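Local coordinates for ABC transporter binding protein AcbH (PDB 3OO8) that binds beta-D-galactopyranose as the extracellular solute receptor of a bacterial ABC transporter, with an apparently exclusive preference for that sugar, at residues 138-143 against 263-268; 335-340 against 351-356; 295-300 against 366-371; 143-148 against 279-284. The protein carries 2 engineered substitutions. All blocks are in the same frame, centred on the assembly; numbering follows the deposited sequence.

Interaction 1: 138-143 against 263-268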
# COMPACT_ATOMS: atom_id res chain seq x y z
N TYR A 138 -10.01 -3.53 1.78
CA TYR A 138 -9.81 -2.37 0.89
C TYR A 138 -8.32 -2.07 0.76
O TYR A 138 -7.50 -2.53 1.56
CB TYR A 138 -10.52 -1.09 1.42
CG TYR A 138 -10.09 -0.76 2.83
CD1 TYR A 138 -8.86 -0.14 3.08
CD2 TYR A 138 -10.87 -1.18 3.93
CE1 TYR A 138 -8.40 0.08 4.40
CE2 TYR A 138 -10.41 -1.00 5.24
CZ TYR A 138 -9.19 -0.37 5.46
OH TYR A 138 -8.77 -0.20 6.75
N ASN A 139 -8.00 -1.31 -0.27
CA ASN A 139 -6.64 -0.78 -0.49
C ASN A 139 -6.69 0.59 -1.15
O ASN A 139 -7.78 1.11 -1.40
CB ASN A 139 -5.70 -1.80 -1.17
CG ASN A 139 -6.23 -2.35 -2.48
OD1 ASN A 139 -7.07 -1.74 -3.15
ND2 ASN A 139 -5.73 -3.53 -2.86
N TYR A 140 -5.53 1.17 -1.47
CA TYR A 140 -5.48 2.46 -2.20
C TYR A 140 -4.15 2.47 -2.95
O TYR A 140 -3.21 1.81 -2.54
CB TYR A 140 -5.58 3.66 -1.25
CG TYR A 140 -4.38 3.78 -0.36
CD1 TYR A 140 -3.27 4.51 -0.77
CD2 TYR A 140 -4.36 3.15 0.88
CE1 TYR A 140 -2.15 4.59 0.05
CE2 TYR A 140 -3.24 3.23 1.69
CZ TYR A 140 -2.16 3.96 1.26
OH TYR A 140 -1.01 4.07 2.04
N PRO A 141 -4.07 3.26 -4.02
CA PRO A 141 -2.90 3.19 -4.90
C PRO A 141 -1.81 4.23 -4.69
O PRO A 141 -2.07 5.32 -4.18
CB PRO A 141 -3.53 3.42 -6.28
CG PRO A 141 -4.62 4.48 -5.95
CD PRO A 141 -5.18 4.04 -4.61
N TRP A 142 -0.60 3.83 -5.07
CA TRP A 142 0.57 4.73 -5.15
C TRP A 142 0.80 4.94 -6.65
O TRP A 142 1.25 4.04 -7.34
CB TRP A 142 1.80 4.09 -4.51
CG TRP A 142 1.88 4.37 -3.04
CD1 TRP A 142 1.04 3.92 -2.04
CD2 TRP A 142 2.85 5.21 -2.41
NE1 TRP A 142 1.46 4.41 -0.81
CE2 TRP A 142 2.54 5.24 -1.03
CE3 TRP A 142 3.95 5.93 -2.88
CZ2 TRP A 142 3.32 5.93 -0.10
CZ3 TRP A 142 4.72 6.66 -1.95
CH2 TRP A 142 4.38 6.66 -0.60
N VAL A 143 0.52 6.16 -7.12
CA VAL A 143 0.45 6.46 -8.55
C VAL A 143 0.88 7.92 -8.74
O VAL A 143 1.16 8.60 -7.77
CB VAL A 143 -1.03 6.29 -9.08
CG1 VAL A 143 -1.38 4.80 -9.21
CG2 VAL A 143 -2.04 6.92 -8.14
N GLY A 263 0.75 8.16 -2.41
CA GLY A 263 -0.52 7.45 -2.18
C GLY A 263 -1.73 8.35 -2.39
O GLY A 263 -1.65 9.55 -2.10
N SER A 264 -2.84 7.80 -2.89
CA SER A 264 -4.01 8.68 -3.10
C SER A 264 -4.60 9.25 -1.79
O SER A 264 -5.12 10.37 -1.79
CB SER A 264 -5.12 7.95 -3.85
OG SER A 264 -5.61 6.96 -2.98
N ASN A 265 -4.48 8.51 -0.70
CA ASN A 265 -4.98 8.99 0.60
C ASN A 265 -4.09 10.07 1.20
O ASN A 265 -4.28 10.51 2.34
CB ASN A 265 -5.23 7.82 1.55
CG ASN A 265 -3.97 7.25 2.12
OD1 ASN A 265 -2.86 7.60 1.71
ND2 ASN A 265 -4.12 6.35 3.08
N GLN A 266 -3.07 10.45 0.44
CA GLN A 266 -2.19 11.56 0.80
C GLN A 266 -2.45 12.70 -0.16
O GLN A 266 -3.08 13.72 0.21
CB GLN A 266 -0.72 11.11 0.78
CG GLN A 266 -0.47 9.96 1.77
CD GLN A 266 0.39 8.86 1.19
OE1 GLN A 266 1.29 9.08 0.38
NE2 GLN A 266 0.12 7.66 1.64
N VAL A 267 -2.03 12.53 -1.42
CA VAL A 267 -2.12 13.63 -2.38
C VAL A 267 -3.57 14.09 -2.60
O VAL A 267 -3.86 15.29 -2.51
CB VAL A 267 -1.45 13.30 -3.76
CG1 VAL A 267 -1.61 14.49 -4.75
CG2 VAL A 267 0.04 12.96 -3.56
N ALA A 268 -4.47 13.17 -2.93
CA ALA A 268 -5.85 13.56 -3.24
C ALA A 268 -6.54 14.10 -1.99
O ALA A 268 -7.32 15.07 -2.07
CB ALA A 268 -6.64 12.39 -3.82
O HOH W 1 -1.45 6.26 4.53
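Trp-142 and Gly-263 form an antiparallel, non-hydrogen-bonded pair with CA atoms 4.2 Å apart, where strand 134-147 passes the start of helix 264-270. In this class 2 solute-binding fold the spot belongs to the galactose site: Trp-142 and Gln-266 both bind beta-D-galactose, although no sugar is bound here. Ser-264 N donates to Pro-141 O at 2.9 Å, almost in line with the carbonyl, and ties the first turn of the helix to the strand.

Gly-263 sits over the face of the indole. Its CA is 3.8 Å from the centroid of the five-membered ring, 5° off the ring normal, a CH-pi contact. Phe-370 stacks on the same indole. The tyrosine ring of Tyr-140 is handled differently: the amide of Asn-265 lies over one face as a stack, planes 28° apart, with ND2 3.5 Å from CE2 near the rim. A chi1 of 66° folds the Tyr-140 ring back over its own main chain, and Asn-265 takes up a similar torsion, which turns ring and amide toward each other.

Gln-266 bends at chi2 and brings its amide back over the start of its own segment. There OE1 accepts from Gly-263 N, which approaches from above the carbonyl plane, and also from Gln-262 NE2. The sugar-binding glutamine is thus anchored through its oxygen, while NE2 makes a weak bond to Asn-265 OD1. At the outer end a water accepts from Asn-265 ND2 at 3.0 Å and reaches Tyr-140 OH through a weak 3.3 Å bond.

Interaction 2: 335-340 against 351-356. With SO4 (sulfate ion), chain B.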
# COMPACT_ATOMS: atom_id res chain seq x y z
N ASP A 335 -15.53 6.65 3.60
CA ASP A 335 -14.09 6.63 3.32
C ASP A 335 -13.93 7.15 1.89
O ASP A 335 -14.45 6.56 0.96
CB ASP A 335 -13.59 5.18 3.40
CG ASP A 335 -12.05 5.06 3.26
OD1 ASP A 335 -11.44 5.76 2.42
OD2 ASP A 335 -11.46 4.19 3.95
N HIS A 336 -13.21 8.25 1.72
CA HIS A 336 -13.11 8.85 0.40
C HIS A 336 -11.97 8.39 -0.50
O HIS A 336 -11.92 8.81 -1.65
CB HIS A 336 -13.05 10.38 0.54
CG HIS A 336 -14.24 10.95 1.25
ND1 HIS A 336 -15.53 10.79 0.79
CD2 HIS A 336 -14.34 11.69 2.38
CE1 HIS A 336 -16.37 11.39 1.61
NE2 HIS A 336 -15.67 11.95 2.58
N TRP A 337 -11.07 7.54 -0.00
CA TRP A 337 -9.88 7.17 -0.80
C TRP A 337 -9.69 5.67 -0.97
O TRP A 337 -9.28 5.22 -2.03
CB TRP A 337 -8.60 7.83 -0.28
CG TRP A 337 -8.87 9.28 -0.02
CD1 TRP A 337 -8.92 9.88 1.20
CD2 TRP A 337 -9.26 10.28 -0.98
NE1 TRP A 337 -9.28 11.21 1.06
CE2 TRP A 337 -9.49 11.48 -0.27
CE3 TRP A 337 -9.41 10.29 -2.37
CZ2 TRP A 337 -9.87 12.66 -0.89
CZ3 TRP A 337 -9.80 11.48 -2.99
CH2 TRP A 337 -10.01 12.63 -2.26
N ASP A 338 -9.91 4.91 0.09
CA ASP A 338 -9.77 3.45 -0.02
C ASP A 338 -10.85 2.84 -0.93
O ASP A 338 -11.97 3.35 -1.04
CB ASP A 338 -9.90 2.83 1.36
CG ASP A 338 -8.79 3.25 2.30
OD1 ASP A 338 -7.62 3.09 1.93
OD2 ASP A 338 -9.07 3.72 3.42
N VAL A 339 -10.50 1.74 -1.57
CA VAL A 339 -11.44 1.03 -2.44
C VAL A 339 -11.43 -0.47 -2.18
O VAL A 339 -10.39 -1.10 -1.89
CB VAL A 339 -11.18 1.31 -3.96
CG1 VAL A 339 -11.37 2.83 -4.26
CG2 VAL A 339 -9.73 0.92 -4.33
N GLY A 340 -12.63 -1.04 -2.27
CA GLY A 340 -12.80 -2.48 -2.12
C GLY A 340 -12.06 -3.32 -3.16
O GLY A 340 -11.88 -2.88 -4.31
N ASN A 351 -15.95 8.50 -5.35
CA ASN A 351 -15.60 9.61 -6.22
C ASN A 351 -14.77 9.14 -7.46
O ASN A 351 -14.48 7.95 -7.63
CB ASN A 351 -14.86 10.69 -5.44
CG ASN A 351 -13.59 10.18 -4.80
OD1 ASN A 351 -12.86 9.42 -5.43
ND2 ASN A 351 -13.32 10.58 -3.56
N ASP A 352 -14.40 10.08 -8.32
CA ASP A 352 -13.76 9.72 -9.57
C ASP A 352 -12.39 9.07 -9.34
O ASP A 352 -12.01 8.15 -10.09
CB ASP A 352 -13.64 10.95 -10.48
CG ASP A 352 -14.97 11.30 -11.13
OD1 ASP A 352 -15.86 10.42 -11.18
OD2 ASP A 352 -15.10 12.45 -11.60
N ILE A 353 -11.67 9.58 -8.34
CA ILE A 353 -10.35 9.07 -7.96
C ILE A 353 -10.49 7.62 -7.53
O ILE A 353 -9.69 6.79 -7.96
CB ILE A 353 -9.71 9.89 -6.79
CG1 ILE A 353 -9.37 11.30 -7.26
CG2 ILE A 353 -8.40 9.21 -6.31
CD1 ILE A 353 -8.29 11.32 -8.34
N GLN A 354 -11.49 7.33 -6.70
CA GLN A 354 -11.77 5.93 -6.30
C GLN A 354 -12.14 5.05 -7.48
O GLN A 354 -11.66 3.92 -7.58
CB GLN A 354 -12.87 5.88 -5.24
CG GLN A 354 -12.37 6.34 -3.86
CD GLN A 354 -13.52 6.51 -2.87
OE1 GLN A 354 -14.41 7.36 -3.07
NE2 GLN A 354 -13.51 5.71 -1.80
N LYS A 355 -13.02 5.53 -8.35
CA LYS A 355 -13.37 4.72 -9.50
C LYS A 355 -12.14 4.35 -10.32
O LYS A 355 -11.99 3.21 -10.73
CB LYS A 355 -14.38 5.47 -10.36
CG LYS A 355 -15.70 5.60 -9.63
CD LYS A 355 -16.66 6.47 -10.45
CE LYS A 355 -18.05 6.49 -9.83
NZ LYS A 355 -18.96 7.34 -10.64
N LYS A 356 -11.25 5.31 -10.57
CA LYS A 356 -10.06 4.99 -11.33
C LYS A 356 -9.12 4.06 -10.52
O LYS A 356 -8.48 3.17 -11.09
CB LYS A 356 -9.35 6.27 -11.72
CG LYS A 356 -8.23 6.02 -12.72
CD LYS A 356 -7.71 7.34 -13.29
CE LYS A 356 -6.57 7.08 -14.27
NZ LYS A 356 -7.01 6.33 -15.47
S SO4 B . -9.42 9.27 -16.86
O1 SO4 B . -8.01 9.48 -16.54
O2 SO4 B . -9.55 9.25 -18.31
O3 SO4 B . -10.23 10.36 -16.31
O4 SO4 B . -9.90 8.01 -16.29
O HOH W 2 -16.19 8.52 -1.43
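A capping box opens helix 352-363, and its two residues, Asn-351 and Gln-354, also grip the turn at 335-338 that leads into strand 339-340. Asn-351 OD1 accepts from Gln-354 N at 2.8 Å, and Gln-354 OE1 accepts in return from Asn-351 N. The amide nitrogens of the same two side chains face the turn. Asn-351 ND2 donates to His-336 O at 3.0 Å, in the carbonyl plane and on a lone pair.

Gln-354 reaches further, its chain extended beyond CG (chi2 170°), so that NE2 arrives between two backbone carbonyls. It donates to Asp-338 O at 2.9 Å, which lies in its amide plane, and to Asp-335 O at 3.0 Å, which is tilted 29° from that plane. The turn is braced from within by Asp-335 OD1, which accepts from Trp-337 N to make an Asx turn and from Asp-338 N to complete an Asx motif.

Apolar contacts flank this polar centre. Val-339 CG1 packs 3.5 Å from Gln-354 CB, the two side chains running antiparallel alongside each other, and the edge of the Trp-337 indole meets Ile-353 CB. The indole also packs on helix 264-270. Farther along the helix, Lys-356 NZ makes weak bonds to a sulfate, probably from the crystallisation liquor.

Each amide is bonded through both its oxygen and its nitrogen to main-chain atoms, which fixes its rotation. Gln-354 alone joins three points of main chain, at Asp-335, Asp-338 and Asn-351, making it a clamp between turn and helix start.

Interaction 3: 295-300 against 366-371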
# COMPACT_ATOMS: atom_id res chain seq x y z
N TYR A 295 2.59 -4.22 -11.59
CA TYR A 295 2.70 -4.23 -10.13
C TYR A 295 2.55 -2.84 -9.56
O TYR A 295 2.89 -1.85 -10.22
CB TYR A 295 4.05 -4.83 -9.72
CG TYR A 295 4.28 -6.18 -10.32
CD1 TYR A 295 3.39 -7.22 -10.07
CD2 TYR A 295 5.40 -6.43 -11.13
CE1 TYR A 295 3.57 -8.47 -10.64
CE2 TYR A 295 5.60 -7.66 -11.70
CZ TYR A 295 4.70 -8.68 -11.44
OH TYR A 295 4.90 -9.92 -12.00
N MET A 296 2.05 -2.75 -8.33
CA MET A 296 1.86 -1.44 -7.68
C MET A 296 1.90 -1.67 -6.17
O MET A 296 1.47 -2.73 -5.71
CB MET A 296 0.43 -0.92 -7.99
CG MET A 296 0.22 0.55 -7.59
SD MET A 296 -1.57 0.93 -7.58
CE MET A 296 -1.95 0.94 -9.32
N ASP A 297 2.40 -0.70 -5.41
CA ASP A 297 2.17 -0.69 -3.97
C ASP A 297 0.70 -0.27 -3.76
O ASP A 297 0.31 0.85 -4.14
CB ASP A 297 3.03 0.43 -3.30
CG ASP A 297 4.44 -0.02 -2.86
OD1 ASP A 297 4.71 -1.23 -2.63
OD2 ASP A 297 5.29 0.88 -2.72
N ALA A 298 -0.10 -1.15 -3.18
CA ALA A 298 -1.50 -0.80 -2.85
C ALA A 298 -1.78 -1.39 -1.47
O ALA A 298 -2.29 -2.51 -1.34
CB ALA A 298 -2.46 -1.34 -3.93
N PRO A 299 -1.41 -0.67 -0.41
CA PRO A 299 -1.51 -1.22 0.96
C PRO A 299 -2.93 -1.70 1.31
O PRO A 299 -3.88 -0.91 1.26
CB PRO A 299 -1.09 -0.03 1.85
CG PRO A 299 -0.17 0.77 0.95
CD PRO A 299 -0.80 0.68 -0.42
N THR A 300 -3.04 -2.99 1.66
CA THR A 300 -4.31 -3.66 1.80
C THR A 300 -4.57 -4.07 3.24
O THR A 300 -3.80 -4.84 3.86
CB THR A 300 -4.33 -4.94 0.90
OG1 THR A 300 -4.04 -4.58 -0.46
CG2 THR A 300 -5.71 -5.61 0.93
N SER A 366 -0.12 -8.56 -9.38
CA SER A 366 0.20 -8.67 -7.95
C SER A 366 0.30 -7.27 -7.39
O SER A 366 0.67 -6.35 -8.12
CB SER A 366 1.57 -9.33 -7.73
OG SER A 366 1.55 -10.68 -8.14
N VAL A 367 -0.03 -7.11 -6.11
CA VAL A 367 0.18 -5.80 -5.48
C VAL A 367 1.06 -5.97 -4.27
O VAL A 367 0.88 -6.90 -3.47
CB VAL A 367 -1.14 -5.05 -5.08
CG1 VAL A 367 -1.90 -4.59 -6.33
CG2 VAL A 367 -1.99 -5.85 -4.13
N SER A 368 2.04 -5.07 -4.16
CA SER A 368 2.88 -5.03 -2.99
C SER A 368 2.21 -4.11 -1.96
O SER A 368 1.16 -3.53 -2.25
CB SER A 368 4.30 -4.64 -3.41
OG SER A 368 4.26 -3.42 -4.16
N GLN A 369 2.79 -3.98 -0.77
CA GLN A 369 2.05 -3.38 0.35
C GLN A 369 2.75 -2.16 0.94
O GLN A 369 2.38 -1.75 2.04
CB GLN A 369 1.97 -4.41 1.47
CG GLN A 369 1.29 -5.72 1.06
CD GLN A 369 -0.12 -5.48 0.49
OE1 GLN A 369 -0.93 -4.77 1.09
NE2 GLN A 369 -0.43 -6.10 -0.64
N PHE A 370 3.72 -1.62 0.18
CA PHE A 370 4.62 -0.51 0.61
C PHE A 370 5.74 -1.08 1.46
O PHE A 370 5.55 -2.03 2.20
CB PHE A 370 3.87 0.63 1.31
CG PHE A 370 4.72 1.86 1.55
CD1 PHE A 370 5.11 2.69 0.50
CD2 PHE A 370 5.08 2.19 2.85
CE1 PHE A 370 5.88 3.84 0.75
CE2 PHE A 370 5.85 3.33 3.09
CZ PHE A 370 6.24 4.14 2.04
N MET A 371 6.93 -0.50 1.33
CA MET A 371 8.10 -1.08 2.01
C MET A 371 7.90 -1.30 3.51
O MET A 371 8.33 -2.31 4.05
CB MET A 371 9.35 -0.23 1.75
CG MET A 371 10.60 -0.95 2.28
SD MET A 371 12.10 0.08 2.15
CE MET A 371 12.26 0.25 0.37
O HOH W 3 2.57 -11.81 -10.33
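Asp-297 turns its carboxylate across to the neighbouring strand with CG anti to its carbonyl carbon (chi1 -90°), while Ser-368 holds OG between its backbone N and carbonyl carbon (chi1 53°). Hydroxyl and acid meet in a hydrogen bond, Ser-368 OG to Asp-297 OD1 at 2.7 Å, entering from above the carboxylate plane. The same OD1 takes a weak second bond from Phe-370 N, so one oxygen collects the chain just before helix 371-374.

The two strands run parallel, 28° apart. Ser-368 N donates to Met-296 O at 2.9 Å, and Ala-298 N to Ser-368 O at 2.8 Å, on either side of the Asp-297 and Ser-368 pair. Beyond the strand, Gln-369 bends at chi2 and brings OE1 to Thr-300 N at 2.8 Å, nearly in line with its C=O. Thr-300 OG1 in turn donates to Ala-298 O. Ala-298 CB packs on Val-367 CG1, and Pro-299 CG on Phe-370 CB, each 4.1 Å apart. At the far end the Tyr-295 ring sets its edge toward Ser-366 O.

This two-stranded parallel sheet lies in the middle of the molecule. Helix 191-201 touches Ser-368 and Phe-370, helix 119-124 meets Val-367 and Gln-369, and strand 134-147 runs past Met-296 and Pro-299.

Interaction 4: 143-148 against 279-284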
# COMPACT_ATOMS: atom_id res chain seq x y z
N VAL A 143 0.52 6.16 -7.12
CA VAL A 143 0.45 6.46 -8.55
C VAL A 143 0.88 7.92 -8.74
O VAL A 143 1.16 8.60 -7.77
CB VAL A 143 -1.03 6.29 -9.08
CG1 VAL A 143 -1.38 4.80 -9.21
CG2 VAL A 143 -2.04 6.92 -8.14
N VAL A 144 1.00 8.36 -10.00
CA VAL A 144 1.50 9.72 -10.31
C VAL A 144 0.30 10.63 -10.57
O VAL A 144 -0.47 10.45 -11.53
CB VAL A 144 2.34 9.70 -11.63
CG1 VAL A 144 2.91 11.10 -11.85
CG2 VAL A 144 3.47 8.66 -11.62
N PHE A 145 0.17 11.66 -9.75
CA PHE A 145 -0.96 12.61 -9.84
C PHE A 145 -0.57 13.81 -10.67
O PHE A 145 0.60 14.12 -10.76
CB PHE A 145 -1.34 13.06 -8.43
CG PHE A 145 -1.99 11.96 -7.65
CD1 PHE A 145 -3.38 11.78 -7.71
CD2 PHE A 145 -1.22 11.15 -6.84
CE1 PHE A 145 -4.00 10.74 -7.03
CE2 PHE A 145 -1.83 10.09 -6.13
CZ PHE A 145 -3.22 9.89 -6.22
N TYR A 146 -1.57 14.38 -11.33
CA TYR A 146 -1.36 15.59 -12.15
C TYR A 146 -2.68 16.34 -12.24
O TYR A 146 -3.72 15.86 -11.82
CB TYR A 146 -0.90 15.20 -13.55
CG TYR A 146 -1.91 14.43 -14.37
CD1 TYR A 146 -2.69 15.07 -15.32
CD2 TYR A 146 -2.10 13.06 -14.19
CE1 TYR A 146 -3.61 14.37 -16.09
CE2 TYR A 146 -3.02 12.34 -14.94
CZ TYR A 146 -3.77 13.00 -15.90
OH TYR A 146 -4.69 12.33 -16.68
N ASN A 147 -2.63 17.57 -12.76
CA ASN A 147 -3.85 18.35 -12.96
C ASN A 147 -4.29 18.25 -14.44
O ASN A 147 -3.51 18.58 -15.35
CB ASN A 147 -3.52 19.82 -12.66
CG ASN A 147 -3.17 20.04 -11.21
OD1 ASN A 147 -2.09 20.52 -10.87
ND2 ASN A 147 -4.08 19.67 -10.34
N LYS A 148 -5.53 17.84 -14.67
CA LYS A 148 -6.03 17.62 -16.03
C LYS A 148 -5.99 18.89 -16.87
O LYS A 148 -5.57 18.87 -18.03
CB LYS A 148 -7.45 17.10 -16.00
CG LYS A 148 -7.52 15.64 -15.56
CD LYS A 148 -8.97 15.16 -15.44
CE LYS A 148 -9.67 15.79 -14.28
NZ LYS A 148 -10.99 15.12 -14.04
N LEU A 279 -8.04 16.91 -10.42
CA LEU A 279 -7.00 15.93 -10.10
C LEU A 279 -7.23 14.60 -10.83
O LEU A 279 -8.36 14.09 -10.86
CB LEU A 279 -6.98 15.69 -8.59
CG LEU A 279 -5.81 14.82 -8.09
CD1 LEU A 279 -4.49 15.47 -8.45
CD2 LEU A 279 -5.92 14.65 -6.61
N ASP A 280 -6.18 14.05 -11.43
CA ASP A 280 -6.25 12.72 -12.04
C ASP A 280 -4.91 12.05 -11.74
O ASP A 280 -4.02 12.62 -11.07
CB ASP A 280 -6.47 12.86 -13.55
CG ASP A 280 -7.15 11.66 -14.18
OD1 ASP A 280 -7.11 10.54 -13.65
OD2 ASP A 280 -7.75 11.84 -15.28
N PHE A 281 -4.75 10.82 -12.22
CA PHE A 281 -3.46 10.16 -12.06
C PHE A 281 -3.21 9.18 -13.16
O PHE A 281 -4.12 8.84 -13.93
CB PHE A 281 -3.33 9.43 -10.72
CG PHE A 281 -4.30 8.27 -10.54
CD1 PHE A 281 -3.96 7.00 -11.00
CD2 PHE A 281 -5.48 8.43 -9.81
CE1 PHE A 281 -4.82 5.91 -10.81
CE2 PHE A 281 -6.33 7.36 -9.60
CZ PHE A 281 -6.02 6.11 -10.09
N PHE A 282 -1.94 8.82 -13.31
CA PHE A 282 -1.57 7.70 -14.18
C PHE A 282 -0.64 6.78 -13.42
O PHE A 282 0.01 7.19 -12.47
CB PHE A 282 -1.01 8.15 -15.54
CG PHE A 282 0.21 9.07 -15.46
CD1 PHE A 282 1.48 8.52 -15.29
CD2 PHE A 282 0.09 10.44 -15.57
CE1 PHE A 282 2.60 9.30 -15.23
CE2 PHE A 282 1.21 11.24 -15.49
CZ PHE A 282 2.48 10.67 -15.33
N VAL A 283 -0.63 5.48 -13.77
CA VAL A 283 0.32 4.60 -13.10
C VAL A 283 1.76 4.90 -13.51
O VAL A 283 2.03 5.39 -14.62
CB VAL A 283 -0.04 3.10 -13.31
CG1 VAL A 283 -1.48 2.90 -12.92
CG2 VAL A 283 0.17 2.63 -14.76
N PHE A 284 2.70 4.61 -12.62
CA PHE A 284 4.09 4.87 -12.97
C PHE A 284 4.43 4.18 -14.28
O PHE A 284 4.06 3.00 -14.48
CB PHE A 284 5.00 4.38 -11.85
CG PHE A 284 6.39 5.00 -11.89
CD1 PHE A 284 6.65 6.14 -11.13
CD2 PHE A 284 7.41 4.43 -12.64
CE1 PHE A 284 7.92 6.73 -11.12
CE2 PHE A 284 8.69 5.00 -12.63
CZ PHE A 284 8.94 6.16 -11.89
O HOH W 4 -4.80 9.57 -16.54
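Phe-281 anchors the apolar centre: it shares one face of an antiparallel strand pair with Phe-145 and Leu-279, and Val-143 CG2 covers its ring, 3.4 Å from CD1 and offset toward the rim. The edge of Phe-281 is turned to the face of Phe-145 in an offset edge-to-face pair, centroids 5.7 Å apart and planes at 62°. Phe-281 CB also rests over the Phe-145 ring, and Leu-279 packs against CD1 of Phe-145.

The other face carries Val-144, Tyr-146, Asp-280 and Phe-282. A chi1 of 57° tucks the Phe-282 ring back across the strands, where Val-144 CB lies over its face, 3.9 Å from the centroid. Tyr-146 meets the same ring obliquely, CD2 to CD2 3.7 Å.

Four backbone bonds join the strands: Val-144 and Phe-282 exchange one pair, Tyr-146 and Asp-280 the other, both in register as hydrogen-bonded pairs. The sheet continues past strand 143-147 to strand 257-261.

Polar groups gather at the rim. The Tyr-146 ring and the Asp-280 carboxylate lie side by side, planes 13° apart, and Asp-280 OD1 accepts from Phe-281 N at 2.8 Å. Lys-148 lays its CD against Asp-280 OD2, while its NZ bonds to Pro-277 O. A water in the plane of the tyrosine ring accepts from Tyr-146 OH and donates to Phe-281 O, both at 2.8 Å. The phenol is thereby linked to the main chain of the opposite strand, while the lysine and a nearby sulfate would probably pull the ionisation of Asp-280 in opposite directions.

Of the segments here, those on strand 134-147 come first, and they supply one side of two contacts. Interaction 1 closes a loop of 119 residues at helix 264-270; interaction 4, starting from the shared Val-143, closes one of 130 at strand 279-282, and the two cross. Interaction 3 then joins 295-300 to 366-371, and the short loop of interaction 2 is nested inside it. Contact runs between most of them: Val-339 N probably bonds to Asn-139 O, joining interaction 2 to the main sheet, Trp-142 N probably to Asp-297 O, and Lys-356 packs on Phe-281. Interactions 2 and 3 do not touch; helix 352-363 leads from one to the other.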